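Local atomic coordinates of Two-component sensor histidine kinase (Nostoc sp., PDB entry 6OZB), a protein that binds the linear tetrapyrrole phycoerythrobilin covalently in a GAF domain and, as a cyanobacterial phytochrome, probably couples light absorption to histidine-kinase signalling. Residues I104-S115 with E128-H139; L143-A154 with L165-V176. The protein carries 1 engineered substitution. All coordinates share one frame; numbering follows the deposited sequence.

Interaction 1 of 2, residues I104-S115 with E128-H139; sequences IVDVATGMIGQS and EDICYRPVDSCH. With PEB (phycoerythrobilin), chain F.
G113 and Y132 meet at the apolar centre of this strand pair, a worked example of glycine serving as the floor beneath an aromatic ring. G113 CA sits 3.6 Å from the centroid of the Y132 ring, a CH-pi contact over one face, and a side chain on G113 would run into that ring. Y132 OH lies 3.6 Å from I104 CD1; I130 CD1 touches the same methyl, the two isoleucine side chains crossing at about a right angle. On the other face of the sheet I112 and R133 run side by side. I112 CG2 stands 3.5 Å above the plane of the guanidinium, over its centre, while V135 packs against the same isoleucine.

Outward lies the polar edge. R133 CG occupies the position between backbone N and carbonyl carbon (chi1 61°), and the extended chain beyond carries the guanidinium across to Q114 and the bilin. R133 NH1 donates to PEB O2B (2.9 Å, 172°) and R133 NH2 to PEB O1B (2.7 Å), a two-pronged grip on one propionate. R133 NH2 also reaches Q114 OE1 at 3.1 Å, from above the amide's carbonyl plane; Q114 NE2 turns to S103. H139 lays a ring face over PEB CHB and gives its NE2 proton to PEB O2C (2.9 Å), the second propionate, while C138 SG is bonded covalently to PEB CAA.

Antiparallel strands 111-115 and 131-134 form one margin of the sheet, with L181 of helix 178-201 against I104 and I130, and helix 137-145 leading off behind V135.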
loop_
_atom_site.group_PDB
_atom_site.type_symbol
_atom_site.label_atom_id
_atom_site.label_comp_id
_atom_site.label_asym_id
_atom_site.label_seq_id
_atom_site.Cartn_x
_atom_site.Cartn_y
_atom_site.Cartn_z
ATOM N N ILE C 104 6.611 -8.087 -6.124
ATOM C CA ILE C 104 7.368 -8.312 -4.901
ATOM C C ILE C 104 6.425 -8.832 -3.818
ATOM O O ILE C 104 5.552 -8.100 -3.401
ATOM C CB ILE C 104 8.009 -7.007 -4.389
ATOM C CG1 ILE C 104 8.951 -6.387 -5.428
ATOM C CG2 ILE C 104 8.696 -7.230 -3.052
ATOM C CD1 ILE C 104 9.171 -4.881 -5.230
ATOM N N VAL C 105 6.618 -10.067 -3.348
ATOM C CA VAL C 105 5.809 -10.607 -2.257
ATOM C C VAL C 105 6.603 -10.524 -0.977
ATOM O O VAL C 105 7.731 -10.986 -0.910
ATOM C CB VAL C 105 5.364 -12.076 -2.515
ATOM C CG1 VAL C 105 4.522 -12.586 -1.381
ATOM C CG2 VAL C 105 4.580 -12.156 -3.813
ATOM N N ASP C 106 5.982 -9.934 0.044
ATOM C CA ASP C 106 6.564 -9.794 1.356
ATOM C C ASP C 106 5.715 -10.619 2.314
ATOM O O ASP C 106 4.628 -10.208 2.747
ATOM C CB ASP C 106 6.621 -8.328 1.742
ATOM C CG ASP C 106 7.385 -8.097 3.025
ATOM O OD1 ASP C 106 8.623 -7.928 2.954
ATOM O OD2 ASP C 106 6.735 -8.056 4.095
ATOM N N VAL C 107 6.192 -11.813 2.613
ATOM C CA VAL C 107 5.402 -12.744 3.409
ATOM C C VAL C 107 5.086 -12.203 4.794
ATOM O O VAL C 107 3.951 -12.358 5.283
ATOM C CB VAL C 107 6.133 -14.102 3.501
ATOM C CG1 VAL C 107 5.453 -15.025 4.460
ATOM C CG2 VAL C 107 6.191 -14.757 2.108
ATOM N N ALA C 108 6.051 -11.553 5.436
ATOM C CA ALA C 108 5.835 -11.041 6.795
ATOM C C ALA C 108 4.654 -10.093 6.910
ATOM O O ALA C 108 3.951 -10.144 7.893
ATOM C CB ALA C 108 7.075 -10.328 7.305
ATOM N N THR C 109 4.450 -9.224 5.932
ATOM C CA THR C 109 3.334 -8.263 5.964
ATOM C C THR C 109 2.089 -8.770 5.235
ATOM O O THR C 109 1.014 -8.159 5.326
ATOM C CB THR C 109 3.714 -6.913 5.335
ATOM O OG1 THR C 109 4.089 -7.095 3.957
ATOM C CG2 THR C 109 4.809 -6.252 6.122
ATOM N N GLY C 110 2.242 -9.856 4.486
ATOM C CA GLY C 110 1.145 -10.402 3.692
ATOM C C GLY C 110 0.783 -9.550 2.497
ATOM O O GLY C 110 -0.361 -9.592 2.025
ATOM N N MET C 111 1.754 -8.784 2.003
ATOM C CA MET C 111 1.514 -7.834 0.923
ATOM C C MET C 111 2.299 -8.198 -0.342
ATOM O O MET C 111 3.374 -8.788 -0.280
ATOM C CB MET C 111 1.880 -6.419 1.349
ATOM C CG MET C 111 1.247 -5.964 2.655
ATOM S SD MET C 111 -0.551 -5.712 2.563
ATOM C CE MET C 111 -0.668 -4.161 1.649
ATOM N N ILE C 112 1.746 -7.811 -1.486
ATOM C CA ILE C 112 2.444 -7.969 -2.771
ATOM C C ILE C 112 2.490 -6.593 -3.411
ATOM O O ILE C 112 1.500 -5.863 -3.393
ATOM C CB ILE C 112 1.740 -8.978 -3.702
ATOM C CG1 ILE C 112 2.470 -9.043 -5.054
ATOM C CG2 ILE C 112 0.281 -8.592 -3.931
ATOM C CD1 ILE C 112 1.946 -10.183 -5.994
ATOM N N GLY C 113 3.654 -6.224 -3.928
ATOM C CA GLY C 113 3.846 -4.946 -4.560
ATOM C C GLY C 113 4.005 -5.159 -6.041
ATOM O O GLY C 113 4.810 -5.994 -6.458
ATOM N N GLN C 114 3.289 -4.377 -6.836
ATOM C CA GLN C 114 3.290 -4.597 -8.267
ATOM C C GLN C 114 3.547 -3.316 -8.997
ATOM O O GLN C 114 3.052 -2.234 -8.634
ATOM C CB GLN C 114 1.975 -5.245 -8.692
ATOM C CG GLN C 114 1.925 -6.707 -8.204
ATOM C CD GLN C 114 0.752 -7.495 -8.727
ATOM O OE1 GLN C 114 -0.395 -7.034 -8.721
ATOM N NE2 GLN C 114 1.037 -8.704 -9.216
ATOM N N SER C 115 4.373 -3.443 -10.024
ATOM C CA SER C 115 4.811 -2.298 -10.804
ATOM C C SER C 115 4.717 -2.679 -12.264
ATOM O O SER C 115 5.424 -3.577 -12.697
ATOM C CB SER C 115 6.243 -1.900 -10.436
ATOM O OG SER C 115 6.721 -0.891 -11.280
ATOM N N GLU C 128 4.915 3.012 -13.679
ATOM C CA GLU C 128 4.388 3.381 -12.364
ATOM C C GLU C 128 5.412 3.285 -11.220
ATOM O O GLU C 128 6.592 3.003 -11.433
ATOM C CB GLU C 128 3.207 2.468 -12.022
ATOM C CG GLU C 128 2.035 2.520 -12.998
ATOM C CD GLU C 128 1.439 3.899 -13.150
ATOM O OE1 GLU C 128 1.262 4.588 -12.125
ATOM O OE2 GLU C 128 1.138 4.288 -14.299
ATOM N N ASP C 129 4.915 3.496 -10.002
ATOM C CA ASP C 129 5.666 3.261 -8.773
ATOM C C ASP C 129 5.129 1.951 -8.230
ATOM O O ASP C 129 4.108 1.462 -8.715
ATOM C CB ASP C 129 5.464 4.366 -7.735
ATOM C CG ASP C 129 5.906 5.718 -8.223
ATOM O OD1 ASP C 129 6.777 5.777 -9.113
ATOM O OD2 ASP C 129 5.373 6.726 -7.712
ATOM N N ILE C 130 5.777 1.394 -7.214
ATOM C CA ILE C 130 5.353 0.101 -6.697
ATOM C C ILE C 130 4.230 0.328 -5.707
ATOM O O ILE C 130 4.376 1.097 -4.762
ATOM C CB ILE C 130 6.491 -0.653 -6.011
ATOM C CG1 ILE C 130 7.664 -0.826 -6.971
ATOM C CG2 ILE C 130 6.002 -2.017 -5.538
ATOM C CD1 ILE C 130 8.951 -1.218 -6.289
ATOM N N CYS C 131 3.105 -0.348 -5.955
ATOM C CA CYS C 131 1.882 -0.234 -5.151
ATOM C C CYS C 131 1.606 -1.561 -4.423
ATOM O O CYS C 131 1.546 -2.621 -5.065
ATOM C CB CYS C 131 0.704 0.156 -6.048
ATOM S SG CYS C 131 -0.896 0.354 -5.211
ATOM N N TYR C 132 1.456 -1.516 -3.097
ATOM C CA TYR C 132 1.277 -2.742 -2.322
ATOM C C TYR C 132 -0.196 -2.996 -1.935
ATOM O O TYR C 132 -0.923 -2.095 -1.552
ATOM C CB TYR C 132 2.143 -2.719 -1.040
ATOM C CG TYR C 132 3.624 -2.941 -1.320
ATOM C CD1 TYR C 132 4.448 -1.881 -1.695
ATOM C CD2 TYR C 132 4.177 -4.189 -1.246
ATOM C CE1 TYR C 132 5.775 -2.085 -1.986
ATOM C CE2 TYR C 132 5.511 -4.401 -1.536
ATOM C CZ TYR C 132 6.301 -3.341 -1.905
ATOM O OH TYR C 132 7.640 -3.559 -2.194
ATOM N N ARG C 133 -0.583 -4.269 -2.009
ATOM C CA ARG C 133 -1.934 -4.714 -1.678
ATOM C C ARG C 133 -1.839 -6.073 -0.997
ATOM O O ARG C 133 -0.807 -6.715 -1.072
ATOM C CB ARG C 133 -2.796 -4.819 -2.939
ATOM C CG ARG C 133 -2.261 -5.832 -3.957
ATOM C CD ARG C 133 -3.256 -6.100 -5.090
ATOM N NE ARG C 133 -2.663 -6.972 -6.119
ATOM C CZ ARG C 133 -2.575 -8.307 -6.048
ATOM N NH1 ARG C 133 -3.032 -8.961 -4.991
ATOM N NH2 ARG C 133 -2.021 -9.000 -7.047
ATOM N N PRO C 134 -2.923 -6.530 -0.362
ATOM C CA PRO C 134 -2.857 -7.870 0.244
ATOM C C PRO C 134 -2.686 -8.943 -0.828
ATOM O O PRO C 134 -3.323 -8.879 -1.880
ATOM C CB PRO C 134 -4.214 -8.003 0.960
ATOM C CG PRO C 134 -4.654 -6.584 1.185
ATOM C CD PRO C 134 -4.188 -5.854 -0.052
ATOM N N VAL C 135 -1.805 -9.897 -0.568
ATOM C CA VAL C 135 -1.566 -10.993 -1.503
ATOM C C VAL C 135 -2.485 -12.159 -1.132
ATOM O O VAL C 135 -2.814 -12.328 0.027
ATOM C CB VAL C 135 -0.101 -11.415 -1.506
ATOM C CG1 VAL C 135 0.287 -12.118 -0.199
ATOM C CG2 VAL C 135 0.229 -12.323 -2.711
ATOM N N ASP C 136 -2.941 -12.916 -2.130
ATOM C CA ASP C 136 -3.815 -14.070 -1.902
ATOM C C ASP C 136 -3.164 -15.070 -0.955
ATOM O O ASP C 136 -1.968 -15.376 -1.096
ATOM C CB ASP C 136 -4.137 -14.764 -3.223
ATOM C CG ASP C 136 -5.340 -15.681 -3.117
ATOM O OD1 ASP C 136 -5.207 -16.755 -2.495
ATOM O OD2 ASP C 136 -6.407 -15.354 -3.688
ATOM N N SER C 137 -3.937 -15.573 0.003
ATOM C CA SER C 137 -3.404 -16.498 1.001
ATOM C C SER C 137 -2.855 -17.776 0.366
ATOM O O SER C 137 -1.928 -18.385 0.895
ATOM C CB SER C 137 -4.476 -16.859 2.030
ATOM O OG SER C 137 -5.598 -17.461 1.412
ATOM N N CYS C 138 -3.411 -18.192 -0.762
ATOM C CA CYS C 138 -2.922 -19.424 -1.393
ATOM C C CYS C 138 -1.469 -19.253 -1.797
ATOM O O CYS C 138 -0.665 -20.156 -1.620
ATOM C CB CYS C 138 -3.759 -19.807 -2.611
ATOM S SG CYS C 138 -3.295 -21.406 -3.320
ATOM N N HIS C 139 -1.132 -18.081 -2.328
ATOM C CA HIS C 139 0.215 -17.800 -2.784
ATOM C C HIS C 139 1.168 -17.630 -1.585
ATOM O O HIS C 139 2.308 -18.093 -1.632
ATOM C CB HIS C 139 0.211 -16.561 -3.698
ATOM C CG HIS C 139 1.492 -16.335 -4.436
ATOM N ND1 HIS C 139 2.225 -17.358 -5.008
ATOM C CD2 HIS C 139 2.161 -15.194 -4.707
ATOM C CE1 HIS C 139 3.303 -16.848 -5.582
ATOM N NE2 HIS C 139 3.285 -15.538 -5.418
HETATM C CHC PEB F . 4.036 -19.293 -9.138
HETATM N NC PEB F . 2.090 -17.830 -8.456
HETATM C C1C PEB F . 1.664 -16.543 -8.574
HETATM C C2C PEB F . 2.595 -15.807 -9.265
HETATM C C3C PEB F . 3.632 -16.652 -9.599
HETATM C C4C PEB F . 3.298 -17.925 -9.085
HETATM C CMC PEB F . 4.827 -16.165 -10.398
HETATM C CAC PEB F . 2.419 -14.282 -9.571
HETATM C CBC PEB F . 2.678 -13.445 -8.329
HETATM C CGC PEB F . 4.167 -13.320 -8.137
HETATM O O1C PEB F . 4.854 -12.813 -9.069
HETATM O O2C PEB F . 4.721 -13.700 -7.062
HETATM N ND PEB F . 6.225 -18.498 -8.443
HETATM C C1D PEB F . 5.421 -19.170 -9.546
HETATM C C2D PEB F . 6.020 -20.494 -9.627
HETATM C C3D PEB F . 7.026 -20.655 -8.700
HETATM C C4D PEB F . 7.234 -19.475 -7.946
HETATM C CMD PEB F . 5.482 -21.604 -10.571
HETATM C CAD PEB F . 7.750 -21.991 -8.452
HETATM C CBD PEB F . 9.107 -21.981 -8.272
HETATM O OD PEB F . 8.061 -19.262 -7.071
HETATM N NA PEB F . -1.248 -20.995 -6.392
HETATM C C1A PEB F . -1.125 -22.393 -6.164
HETATM C C2A PEB F . -2.494 -22.989 -5.969
HETATM C C3A PEB F . -3.502 -21.860 -6.116
HETATM C C4A PEB F . -2.643 -20.608 -6.385
HETATM C CMA PEB F . -2.771 -24.177 -6.942
HETATM C CBA PEB F . -5.308 -22.760 -4.522
HETATM O OA PEB F . -0.062 -22.992 -6.157
HETATM C CHA PEB F . -3.182 -19.359 -6.480
HETATM C CAA PEB F . -4.433 -21.562 -4.937
HETATM N NB PEB F . -0.994 -18.026 -7.354
HETATM C C1B PEB F . -2.359 -18.120 -6.821
HETATM C C2B PEB F . -2.932 -16.806 -6.652
HETATM C C3B PEB F . -1.937 -15.863 -7.064
HETATM C C4B PEB F . -0.703 -16.593 -7.522
HETATM C CHB PEB F . 0.395 -15.917 -7.993
HETATM C CMB PEB F . -4.309 -16.524 -6.141
HETATM C CAB PEB F . -2.081 -14.355 -7.054
HETATM C CBB PEB F . -1.443 -13.812 -5.794
HETATM C CGB PEB F . -1.784 -12.320 -5.787
HETATM O O1B PEB F . -1.296 -11.594 -6.704
HETATM O O2B PEB F . -2.554 -11.852 -4.913
HETATM O O HOH W 1 -2.157 -11.362 2.641
HETATM O O HOH W 2 -1.902 -4.810 -8.103
#

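Interaction 2 of 2, residues L143-A154 with L165-V176; sequences LTAMGVKSSVVA and LLVSHHSENRTV. With PEB (phycoerythrobilin), chain F.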
loop_
_atom_site.group_PDB
_atom_site.type_symbol
_atom_site.label_atom_id
_atom_site.label_comp_id
_atom_site.label_asym_id
_atom_site.label_seq_id
_atom_site.Cartn_x
_atom_site.Cartn_y
_atom_site.Cartn_z
ATOM N N LEU C 143 4.496 -20.084 -0.963
ATOM C CA LEU C 143 5.864 -19.616 -0.709
ATOM C C LEU C 143 6.346 -20.127 0.664
ATOM O O LEU C 143 7.470 -20.614 0.798
ATOM C CB LEU C 143 5.936 -18.085 -0.788
ATOM C CG LEU C 143 5.675 -17.449 -2.154
ATOM C CD1 LEU C 143 5.611 -15.904 -2.062
ATOM C CD2 LEU C 143 6.703 -17.832 -3.155
ATOM N N THR C 144 5.497 -20.012 1.677
ATOM C CA THR C 144 5.866 -20.460 3.008
ATOM C C THR C 144 6.218 -21.975 3.009
ATOM O O THR C 144 7.108 -22.398 3.727
ATOM C CB THR C 144 4.757 -20.144 4.029
ATOM O OG1 THR C 144 4.562 -18.731 4.085
ATOM C CG2 THR C 144 5.155 -20.625 5.406
ATOM N N ALA C 145 5.537 -22.778 2.196
ATOM C CA ALA C 145 5.804 -24.201 2.140
ATOM C C ALA C 145 7.221 -24.484 1.634
ATOM O O ALA C 145 7.774 -25.542 1.927
ATOM C CB ALA C 145 4.784 -24.884 1.251
ATOM N N MET C 146 7.775 -23.546 0.858
ATOM C CA MET C 146 9.145 -23.634 0.309
ATOM C C MET C 146 10.202 -22.995 1.224
ATOM O O MET C 146 11.396 -23.035 0.931
ATOM C CB MET C 146 9.219 -22.965 -1.051
ATOM C CG MET C 146 8.644 -23.788 -2.166
ATOM S SD MET C 146 8.840 -23.077 -3.789
ATOM C CE MET C 146 8.025 -21.514 -3.622
ATOM N N GLY C 147 9.754 -22.360 2.292
ATOM C CA GLY C 147 10.654 -21.659 3.194
ATOM C C GLY C 147 11.056 -20.286 2.653
ATOM O O GLY C 147 12.062 -19.716 3.069
ATOM N N VAL C 148 10.268 -19.760 1.721
ATOM C CA VAL C 148 10.562 -18.464 1.086
ATOM C C VAL C 148 9.811 -17.344 1.830
ATOM O O VAL C 148 8.607 -17.437 2.011
ATOM C CB VAL C 148 10.150 -18.476 -0.360
ATOM C CG1 VAL C 148 10.291 -17.106 -0.980
ATOM C CG2 VAL C 148 10.981 -19.496 -1.127
ATOM N N LYS C 149 10.529 -16.300 2.241
ATOM C CA LYS C 149 9.936 -15.119 2.873
ATOM C C LYS C 149 9.856 -13.914 1.944
ATOM O O LYS C 149 9.082 -12.973 2.194
ATOM C CB LYS C 149 10.744 -14.754 4.133
ATOM C CG LYS C 149 10.487 -15.753 5.271
ATOM C CD LYS C 149 11.176 -15.391 6.559
ATOM C CE LYS C 149 10.925 -16.460 7.611
ATOM N NZ LYS C 149 11.668 -16.140 8.856
ATOM N N SER C 150 10.630 -13.950 0.857
ATOM C CA SER C 150 10.658 -12.884 -0.131
ATOM C C SER C 150 10.713 -13.466 -1.516
ATOM O O SER C 150 11.626 -14.255 -1.803
ATOM C CB SER C 150 11.902 -12.000 0.072
ATOM O OG SER C 150 12.135 -11.129 -1.028
ATOM N N SER C 151 9.808 -13.024 -2.386
ATOM C CA SER C 151 9.814 -13.449 -3.782
ATOM C C SER C 151 9.765 -12.218 -4.678
ATOM O O SER C 151 9.023 -11.276 -4.393
ATOM C CB SER C 151 8.631 -14.353 -4.064
ATOM O OG SER C 151 8.557 -14.687 -5.429
ATOM N N VAL C 152 10.553 -12.216 -5.751
ATOM C CA VAL C 152 10.505 -11.136 -6.741
ATOM C C VAL C 152 10.476 -11.778 -8.110
ATOM O O VAL C 152 11.323 -12.636 -8.405
ATOM C CB VAL C 152 11.709 -10.180 -6.650
ATOM C CG1 VAL C 152 11.560 -9.024 -7.656
ATOM C CG2 VAL C 152 11.855 -9.606 -5.265
ATOM N N VAL C 153 9.495 -11.388 -8.925
ATOM C CA VAL C 153 9.302 -11.982 -10.256
ATOM C C VAL C 153 9.196 -10.909 -11.328
ATOM O O VAL C 153 8.479 -9.941 -11.170
ATOM C CB VAL C 153 8.039 -12.839 -10.273
ATOM C CG1 VAL C 153 7.729 -13.361 -11.661
ATOM C CG2 VAL C 153 8.206 -14.014 -9.297
ATOM N N ALA C 154 9.936 -11.094 -12.418
ATOM C CA ALA C 154 9.781 -10.265 -13.606
ATOM C C ALA C 154 9.603 -11.162 -14.832
ATOM O O ALA C 154 10.362 -12.129 -15.001
ATOM C CB ALA C 154 10.984 -9.369 -13.796
ATOM N N LEU C 165 9.767 -16.469 -16.781
ATOM C CA LEU C 165 9.896 -15.581 -15.617
ATOM C C LEU C 165 11.312 -15.623 -15.099
ATOM O O LEU C 165 11.923 -16.704 -15.064
ATOM C CB LEU C 165 8.958 -16.015 -14.472
ATOM C CG LEU C 165 7.473 -16.241 -14.778
ATOM C CD1 LEU C 165 6.706 -16.829 -13.596
ATOM C CD2 LEU C 165 6.835 -14.923 -15.208
ATOM N N LEU C 166 11.803 -14.470 -14.645
ATOM C CA LEU C 166 12.978 -14.409 -13.782
ATOM C C LEU C 166 12.472 -14.349 -12.342
ATOM O O LEU C 166 11.695 -13.444 -11.988
ATOM C CB LEU C 166 13.841 -13.204 -14.098
ATOM C CG LEU C 166 15.056 -12.946 -13.225
ATOM C CD1 LEU C 166 16.047 -14.087 -13.403
ATOM C CD2 LEU C 166 15.678 -11.614 -13.593
ATOM N N VAL C 167 12.854 -15.342 -11.548
ATOM C CA VAL C 167 12.333 -15.514 -10.189
ATOM C C VAL C 167 13.452 -15.455 -9.148
ATOM O O VAL C 167 14.433 -16.183 -9.250
ATOM C CB VAL C 167 11.607 -16.839 -10.018
ATOM C CG1 VAL C 167 10.942 -16.935 -8.642
ATOM C CG2 VAL C 167 10.545 -17.008 -11.060
ATOM N N SER C 168 13.290 -14.608 -8.139
ATOM C CA SER C 168 14.274 -14.455 -7.078
ATOM C C SER C 168 13.618 -14.756 -5.733
ATOM O O SER C 168 12.697 -14.051 -5.342
ATOM C CB SER C 168 14.826 -13.032 -7.104
ATOM O OG SER C 168 15.763 -12.785 -6.054
ATOM N N HIS C 169 14.074 -15.816 -5.067
ATOM C CA HIS C 169 13.556 -16.251 -3.763
ATOM C C HIS C 169 14.590 -16.026 -2.667
ATOM O O HIS C 169 15.788 -16.236 -2.883
ATOM C CB HIS C 169 13.235 -17.733 -3.734
ATOM C CG HIS C 169 12.008 -18.130 -4.499
ATOM N ND1 HIS C 169 11.693 -19.452 -4.751
ATOM C CD2 HIS C 169 11.011 -17.394 -5.038
ATOM C CE1 HIS C 169 10.548 -19.512 -5.411
ATOM N NE2 HIS C 169 10.112 -18.278 -5.591
ATOM N N HIS C 170 14.121 -15.645 -1.477
ATOM C CA HIS C 170 14.994 -15.500 -0.320
ATOM C C HIS C 170 14.334 -16.026 0.925
ATOM O O HIS C 170 13.121 -15.859 1.115
ATOM C CB HIS C 170 15.385 -14.049 -0.141
ATOM C CG HIS C 170 16.635 -13.860 0.635
ATOM N ND1 HIS C 170 17.844 -14.382 0.231
ATOM C CD2 HIS C 170 16.867 -13.215 1.799
ATOM C CE1 HIS C 170 18.774 -14.049 1.110
ATOM N NE2 HIS C 170 18.213 -13.332 2.061
ATOM N N SER C 171 15.135 -16.686 1.766
ATOM C CA SER C 171 14.649 -17.345 2.990
ATOM C C SER C 171 14.430 -16.379 4.157
ATOM O O SER C 171 13.913 -16.765 5.219
ATOM C CB SER C 171 15.640 -18.425 3.441
ATOM O OG SER C 171 16.837 -17.845 3.940
ATOM N N GLU C 172 14.811 -15.124 3.953
ATOM C CA GLU C 172 14.690 -14.117 4.980
ATOM C C GLU C 172 13.979 -12.887 4.475
ATOM O O GLU C 172 13.985 -12.589 3.276
ATOM C CB GLU C 172 16.079 -13.750 5.487
ATOM C CG GLU C 172 16.747 -14.945 6.170
ATOM C CD GLU C 172 18.105 -14.643 6.757
ATOM O OE1 GLU C 172 18.577 -13.491 6.644
ATOM O OE2 GLU C 172 18.709 -15.579 7.324
ATOM N N ASN C 173 13.382 -12.175 5.417
ATOM C CA ASN C 173 12.671 -10.938 5.105
ATOM C C ASN C 173 13.597 -9.940 4.428
ATOM O O ASN C 173 14.763 -9.782 4.797
ATOM C CB ASN C 173 12.079 -10.302 6.377
ATOM C CG ASN C 173 11.193 -11.257 7.167
ATOM O OD1 ASN C 173 11.390 -11.460 8.370
ATOM N ND2 ASN C 173 10.210 -11.837 6.499
ATOM N N ARG C 174 13.101 -9.263 3.405
ATOM C CA ARG C 174 13.882 -8.146 2.905
ATOM C C ARG C 174 13.002 -7.132 2.227
ATOM O O ARG C 174 11.841 -7.409 1.947
ATOM C CB ARG C 174 14.981 -8.618 1.970
ATOM C CG ARG C 174 14.520 -9.410 0.814
ATOM C CD ARG C 174 15.745 -9.872 0.029
ATOM N NE ARG C 174 15.452 -10.118 -1.362
ATOM C CZ ARG C 174 15.753 -9.284 -2.353
ATOM N NH1 ARG C 174 16.360 -8.127 -2.110
ATOM N NH2 ARG C 174 15.438 -9.620 -3.593
ATOM N N THR C 175 13.548 -5.935 2.063
ATOM C CA THR C 175 12.881 -4.865 1.320
ATOM C C THR C 175 13.422 -4.856 -0.090
ATOM O O THR C 175 14.580 -5.184 -0.312
ATOM C CB THR C 175 13.102 -3.494 1.948
ATOM O OG1 THR C 175 14.499 -3.229 1.975
ATOM C CG2 THR C 175 12.531 -3.441 3.356
ATOM N N VAL C 176 12.592 -4.457 -1.045
ATOM C CA VAL C 176 13.015 -4.412 -2.422
ATOM C C VAL C 176 12.770 -3.027 -2.964
ATOM O O VAL C 176 11.664 -2.496 -2.875
ATOM C CB VAL C 176 12.271 -5.486 -3.281
ATOM C CG1 VAL C 176 12.692 -5.397 -4.746
ATOM C CG2 VAL C 176 12.506 -6.862 -2.732
HETATM C CHC PEB F . 4.036 -19.293 -9.138
HETATM N NC PEB F . 2.090 -17.830 -8.456
HETATM C C1C PEB F . 1.664 -16.543 -8.574
HETATM C C2C PEB F . 2.595 -15.807 -9.265
HETATM C C3C PEB F . 3.632 -16.652 -9.599
HETATM C C4C PEB F . 3.298 -17.925 -9.085
HETATM C CMC PEB F . 4.827 -16.165 -10.398
HETATM C CAC PEB F . 2.419 -14.282 -9.571
HETATM C CBC PEB F . 2.678 -13.445 -8.329
HETATM C CGC PEB F . 4.167 -13.320 -8.137
HETATM O O1C PEB F . 4.854 -12.813 -9.069
HETATM O O2C PEB F . 4.721 -13.700 -7.062
HETATM N ND PEB F . 6.225 -18.498 -8.443
HETATM C C1D PEB F . 5.421 -19.170 -9.546
HETATM C C2D PEB F . 6.020 -20.494 -9.627
HETATM C C3D PEB F . 7.026 -20.655 -8.700
HETATM C C4D PEB F . 7.234 -19.475 -7.946
HETATM C CMD PEB F . 5.482 -21.604 -10.571
HETATM C CAD PEB F . 7.750 -21.991 -8.452
HETATM C CBD PEB F . 9.107 -21.981 -8.272
HETATM O OD PEB F . 8.061 -19.262 -7.071
HETATM N NA PEB F . -1.248 -20.995 -6.392
HETATM C C1A PEB F . -1.125 -22.393 -6.164
HETATM C C2A PEB F . -2.494 -22.989 -5.969
HETATM C C3A PEB F . -3.502 -21.860 -6.116
HETATM C C4A PEB F . -2.643 -20.608 -6.385
HETATM C CMA PEB F . -2.771 -24.177 -6.942
HETATM C CBA PEB F . -5.308 -22.760 -4.522
HETATM O OA PEB F . -0.062 -22.992 -6.157
HETATM C CHA PEB F . -3.182 -19.359 -6.480
HETATM C CAA PEB F . -4.433 -21.562 -4.937
HETATM N NB PEB F . -0.994 -18.026 -7.354
HETATM C C1B PEB F . -2.359 -18.120 -6.821
HETATM C C2B PEB F . -2.932 -16.806 -6.652
HETATM C C3B PEB F . -1.937 -15.863 -7.064
HETATM C C4B PEB F . -0.703 -16.593 -7.522
HETATM C CHB PEB F . 0.395 -15.917 -7.993
HETATM C CMB PEB F . -4.309 -16.524 -6.141
HETATM C CAB PEB F . -2.081 -14.355 -7.054
HETATM C CBB PEB F . -1.443 -13.812 -5.794
HETATM C CGB PEB F . -1.784 -12.320 -5.787
HETATM O O1B PEB F . -1.296 -11.594 -6.704
HETATM O O2B PEB F . -2.554 -11.852 -4.913
HETATM O O HOH W 3 12.688 -19.127 5.687
HETATM O O HOH W 4 13.697 -12.149 -3.210
#
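Backbone hydrogen bonds between S150-A154 and L166-H170 set the register here, illustrating how a regular antiparallel ladder can absorb an irregularity at one end. V152 pairs with S168 and A154 with L166 through reciprocal bonds, S168 N to V152 O being 2.8 Å. At the other end H170 O accepts from both K149 N (2.9 Å) and S150 N, a classic beta bulge.

Apolar packing divides between the two faces. V153 lies alongside V167, and its CG1 is 4.0 Å from L165 CD2; on the other face V152 CG2 meets V176 CG2 at 3.8 Å.

Two waters bridge further polar atoms. One donates to G147 O and S171 O; another donates to S168 O, accepts from R174 NH2 (salt-bridged to E180) in the guanidinium plane and is hydrogen-bonded to S150 OG. K149 CD packs 3.3 Å from the carbonyl oxygen S171 O.

H169 makes the polar contact to the ligand, while V153 CB and L165 CD1 touch the bilin by packing. With H169 CG beside the backbone N (chi1 -73°), the imidazole lies against V148 CG2 and M146 CE, both oblique, M146 CE within 3.7 Å of H169 CE1. H169 NE2 makes a weak bond to PEB OD (2.7 Å, 126°), and ND1 is paired with R51. A leucine here would probably leave the bilin carbonyl OD and R51 without their imidazole partner.

The paired strands belong to hairpin 150-158/161-170 in the middle of the GAF sheet, with the helix end and following loop packed on it; the face with V153 and H169 helps line the bilin pocket.

Two neighbouring parts of one sheet show how chemistry follows position. Interaction 2 is the more buried, a hairpin with one bulge, near the middle of the sheet; interaction 1 lies at its margin, partly buried, where other subunits pack against it. They are joined directly: V105 N probably bonds to S151 O and V107 N to K149 O, and helix 137-145 contributes to both. Each touches the same bilin, but differently. Residues 104-115 with 128-139 supply the covalent link and the hydrogen bonds from arginine and histidine to the two propionates, whereas 143-154 with 165-176 offer mainly apolar walls and a weak histidine bond to the carbonyl of ring D.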